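Local coordinates for NAD-dependent epimerase/dehydratase (Bacteroides thetaiotaomicron, PDB 3DHN), which is a putative epimerase or reductase of the Rossmann-fold short-chain dehydrogenase type that probably uses NAD or NADP, at residues A[114-119]-A[180-185]; A[161-166]-A[190-195]. All blocks are in the same frame, centred on the assembly; numbering follows the deposited sequence.

Interaction 1: A[114-119]-A[180-185]; sequences GSLFIA and DDMIVD
D180 opens the contact by offering its backbone O to the backbone N of F117, an almost straight hydrogen bond of 3.0 Å. The same carbonyl oxygen lies 3.6 Å from CD2 of L116, while CB of D180 rests 4.1 Å from CD2 of the F117 ring. The carboxylate of D180 turns elsewhere, OD1 forming a salt bridge with R214; an acidic side chain suits this place because the guanidinium of R214 lies beside it. D181 then brings OD1 to 3.3 Å from CB of F117; ring and carboxylate planes stand 75° apart, and the acidic group remains at the exposed surface. At M182, a selenomethionine, the chain returns a hydrogen bond of 2.8 Å from its N to O of F117. The two bonds flank D181 and make a single beta bridge between D181 and F117. With CG of M182 anti to its backbone N (chi1 178°) and the chain bent at chi3, the side chain divides its contacts: SE lies 3.9 Å from CG2 of I118, alongside it, whereas CE reaches CD1 of L116 at 4.1 Å, the two side chains crossing at about a right angle. A long, flexible apolar chain is well fitted to bridge two branched neighbours. The bridge thus joins the start of strand 117-119 to the loop after strand 176-178, with L116 packed on strands 156-161 and 213-218 and D180 touching Y145 of helix 135-149.

Interaction 2: A[161-166]-A[190-195]; sequences SPAADM and SHISVE
Two short parallel strands, 165-167 and 191-193, pair here as a small sheet separate from the large Rossmann-type sheet; the first follows strand 156-161 of that sheet, and the second runs straight into helix 194-206. D165 pairs with H191 and M166 with I192. Backbone hydrogen bonds reach from D165 to both sides of H191: its N gives to O of S190 at 3.0 Å, bent to 139° at the hydrogen, and its O accepts from N of I192 at 3.2 Å. The CA-H groups of H191 and M166 add contacts to the carbonyl oxygens of D165 and I192.

Just before strand 191-193, S190 adds a side-chain bond. OG is anti to the backbone N (chi1 171°) and accepts from N of A164 at 3.0 Å, tying down the turn that leads into strand 165-167. Serine suits this spot because its short side chain can serve a backbone N-H in a buried place. The lone methyl of A163 points at the second segment, its CB 3.4 Å from the backbone C of H191 and 3.8 Å from CG2 of I192; a side chain this small lets the two backbones come this close.

M166 and I192 lie side by side on one face, while D165 and H191 occupy the other; the H191 ring turns away to pack edge-to-face with Y219. S193 is the N-cap of helix 194-206, its OG accepting from N of D196. The selenomethionine M166 also touches V16 of helix 14-25 and Y197, and at the first turn of helix 194-206 its CG meets CG2 of V194 at 3.6 Å, the two side chains crossing nearly at right angles.

Overall arrangement
Interactions 1 and 2 are neighbours, their centres about 12 Å apart, and their segments alternate along the chain. M182 joins them directly: its CE lies 3.7 Å from CB of A164, and its CG 3.4 Å from OG of S190. Two close polar approaches add to this, OG of S190 lying 3.1 Å from O of I183 and NE2 of H191 3.2 Å from OD2 of D185. Loop 180-185, bridged to 114-119, thus also meets A164 and S190, the residues leading into the two parallel strands, through M182 and I183, and H191 on the second strand through D185. R214 also links the two, binding D180 and S115 of interaction 1 and S161 of interaction 2.

Interaction 1: A[114-119]-A[180-185]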
# COMPACT_ATOMS: atom_id res chain seq x y z
N GLY A 114 10.00 -3.94 6.17
CA GLY A 114 11.30 -3.50 6.64
C GLY A 114 11.33 -2.63 7.89
O GLY A 114 12.19 -2.81 8.75
N SER A 115 10.39 -1.69 8.00
CA SER A 115 10.37 -0.79 9.16
C SER A 115 9.70 -1.34 10.41
O SER A 115 9.67 -0.68 11.44
CB SER A 115 9.72 0.55 8.78
OG SER A 115 8.41 0.35 8.27
N LEU A 116 9.15 -2.55 10.31
CA LEU A 116 8.49 -3.17 11.45
C LEU A 116 9.52 -3.66 12.46
O LEU A 116 10.63 -4.04 12.09
CB LEU A 116 7.63 -4.36 10.98
CG LEU A 116 6.36 -4.05 10.17
CD1 LEU A 116 5.77 -5.35 9.63
CD2 LEU A 116 5.34 -3.33 11.06
N PHE A 117 9.15 -3.64 13.74
CA PHE A 117 10.04 -4.10 14.80
C PHE A 117 9.91 -5.62 14.92
O PHE A 117 8.80 -6.16 14.83
CB PHE A 117 9.68 -3.47 16.15
CG PHE A 117 10.10 -2.03 16.30
CD1 PHE A 117 11.45 -1.68 16.30
CD2 PHE A 117 9.15 -1.02 16.41
CE1 PHE A 117 11.85 -0.35 16.42
CE2 PHE A 117 9.53 0.31 16.52
CZ PHE A 117 10.88 0.65 16.53
N ILE A 118 11.03 -6.31 15.12
CA ILE A 118 11.02 -7.76 15.30
C ILE A 118 11.49 -8.03 16.72
O ILE A 118 11.38 -9.13 17.24
CB ILE A 118 11.96 -8.48 14.32
CG1 ILE A 118 13.40 -8.02 14.54
CG2 ILE A 118 11.52 -8.20 12.89
CD1 ILE A 118 14.42 -8.82 13.78
N ALA A 119 12.02 -6.99 17.35
CA ALA A 119 12.49 -7.05 18.72
C ALA A 119 12.56 -5.61 19.18
O ALA A 119 12.50 -4.69 18.36
CB ALA A 119 13.89 -7.70 18.81
N ASP A 180 3.11 -1.24 15.24
CA ASP A 180 4.49 -1.21 14.77
C ASP A 180 5.31 -2.49 14.91
O ASP A 180 6.42 -2.58 14.38
CB ASP A 180 5.24 -0.06 15.43
CG ASP A 180 4.65 1.30 15.09
OD1 ASP A 180 4.34 1.53 13.90
OD2 ASP A 180 4.50 2.13 16.02
N ASP A 181 4.80 -3.47 15.64
CA ASP A 181 5.52 -4.73 15.82
C ASP A 181 5.10 -5.76 14.79
O ASP A 181 3.92 -5.90 14.51
CB ASP A 181 5.28 -5.32 17.21
CG ASP A 181 5.95 -4.53 18.31
OD1 ASP A 181 6.93 -3.81 18.02
OD2 ASP A 181 5.49 -4.64 19.46
N MSE A 182 6.07 -6.48 14.24
CA MSE A 182 5.78 -7.51 13.26
C MSE A 182 4.89 -8.60 13.87
O MSE A 182 5.11 -9.03 15.01
CB MSE A 182 7.09 -8.12 12.75
CG MSE A 182 6.90 -9.25 11.73
SE MSE A 182 8.57 -9.76 10.84
CE MSE A 182 8.69 -8.26 9.64
N ILE A 183 3.88 -9.02 13.12
CA ILE A 183 2.95 -10.06 13.58
C ILE A 183 3.42 -11.45 13.15
O ILE A 183 3.58 -11.72 11.95
CB ILE A 183 1.52 -9.84 13.00
CG1 ILE A 183 1.01 -8.43 13.32
CG2 ILE A 183 0.58 -10.90 13.54
CD1 ILE A 183 0.98 -8.10 14.81
N VAL A 184 3.62 -12.34 14.12
CA VAL A 184 4.07 -13.69 13.81
C VAL A 184 3.09 -14.74 14.32
O VAL A 184 2.32 -14.48 15.25
CB VAL A 184 5.46 -14.00 14.42
CG1 VAL A 184 6.49 -12.99 13.92
CG2 VAL A 184 5.37 -13.95 15.94
N ASP A 185 3.11 -15.92 13.70
CA ASP A 185 2.24 -17.00 14.13
C ASP A 185 2.94 -17.83 15.20
O ASP A 185 4.04 -17.48 15.64
CB ASP A 185 1.86 -17.89 12.93
CG ASP A 185 3.06 -18.54 12.28
OD1 ASP A 185 4.15 -18.51 12.88
OD2 ASP A 185 2.91 -19.09 11.16

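Interaction 2: A[161-166]-A[190-195]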
# COMPACT_ATOMS: atom_id res chain seq x y z
N SER A 161 1.86 -1.59 6.41
CA SER A 161 2.95 -2.57 6.36
C SER A 161 2.44 -4.00 6.33
O SER A 161 1.85 -4.47 7.31
CB SER A 161 3.87 -2.43 7.59
OG SER A 161 4.67 -1.26 7.57
N PRO A 162 2.65 -4.72 5.21
CA PRO A 162 2.19 -6.11 5.13
C PRO A 162 3.10 -7.00 5.97
O PRO A 162 4.09 -6.51 6.51
CB PRO A 162 2.35 -6.44 3.64
CG PRO A 162 3.54 -5.58 3.25
CD PRO A 162 3.22 -4.27 3.93
N ALA A 163 2.77 -8.28 6.08
CA ALA A 163 3.60 -9.23 6.83
C ALA A 163 4.88 -9.46 6.02
O ALA A 163 4.90 -9.21 4.81
CB ALA A 163 2.85 -10.55 7.02
N ALA A 164 5.93 -9.95 6.67
CA ALA A 164 7.21 -10.18 5.98
C ALA A 164 7.11 -11.04 4.72
O ALA A 164 7.84 -10.82 3.76
CB ALA A 164 8.23 -10.79 6.95
N ASP A 165 6.19 -12.00 4.72
CA ASP A 165 6.01 -12.89 3.57
C ASP A 165 4.57 -12.83 3.05
O ASP A 165 3.66 -13.42 3.64
CB ASP A 165 6.39 -14.32 3.96
CG ASP A 165 6.20 -15.32 2.84
OD1 ASP A 165 6.39 -14.94 1.66
OD2 ASP A 165 5.89 -16.49 3.14
N MSE A 166 4.37 -12.11 1.95
CA MSE A 166 3.04 -11.96 1.35
C MSE A 166 2.97 -12.56 -0.05
O MSE A 166 3.74 -12.19 -0.94
CB MSE A 166 2.65 -10.48 1.30
CG MSE A 166 1.34 -10.21 0.56
SE MSE A 166 0.64 -8.43 0.85
CE MSE A 166 2.18 -7.40 0.26
N SER A 190 6.00 -14.73 9.91
CA SER A 190 5.15 -13.58 9.63
C SER A 190 4.65 -13.66 8.20
O SER A 190 5.41 -13.47 7.24
CB SER A 190 5.95 -12.29 9.84
OG SER A 190 5.24 -11.15 9.38
N HIS A 191 3.36 -13.95 8.03
CA HIS A 191 2.79 -14.06 6.70
C HIS A 191 1.34 -13.59 6.58
O HIS A 191 0.62 -13.47 7.57
CB HIS A 191 2.92 -15.50 6.18
CG HIS A 191 2.24 -16.52 7.04
ND1 HIS A 191 1.43 -17.51 6.52
CD2 HIS A 191 2.27 -16.73 8.38
CE1 HIS A 191 0.99 -18.28 7.50
NE2 HIS A 191 1.48 -17.82 8.64
N ILE A 192 0.93 -13.33 5.35
CA ILE A 192 -0.42 -12.91 5.04
C ILE A 192 -0.67 -13.12 3.55
O ILE A 192 0.26 -13.08 2.74
CB ILE A 192 -0.63 -11.40 5.37
CG1 ILE A 192 -2.13 -11.06 5.33
CG2 ILE A 192 0.14 -10.53 4.39
CD1 ILE A 192 -2.93 -11.75 6.45
N SER A 193 -1.92 -13.36 3.18
CA SER A 193 -2.24 -13.54 1.77
C SER A 193 -2.46 -12.16 1.15
O SER A 193 -2.82 -11.21 1.85
CB SER A 193 -3.52 -14.36 1.58
OG SER A 193 -4.67 -13.60 1.92
N VAL A 194 -2.22 -12.07 -0.15
CA VAL A 194 -2.41 -10.83 -0.89
C VAL A 194 -3.89 -10.45 -0.83
O VAL A 194 -4.23 -9.28 -0.70
CB VAL A 194 -1.99 -11.00 -2.37
CG1 VAL A 194 -2.50 -9.83 -3.18
CG2 VAL A 194 -0.48 -11.08 -2.47
N GLU A 195 -4.76 -11.45 -0.92
CA GLU A 195 -6.19 -11.20 -0.89
C GLU A 195 -6.65 -10.65 0.47
O GLU A 195 -7.45 -9.71 0.53
CB GLU A 195 -6.96 -12.49 -1.21
CG GLU A 195 -6.78 -13.00 -2.65
CD GLU A 195 -5.37 -13.52 -2.93
OE1 GLU A 195 -4.69 -13.96 -1.98
OE2 GLU A 195 -4.96 -13.51 -4.12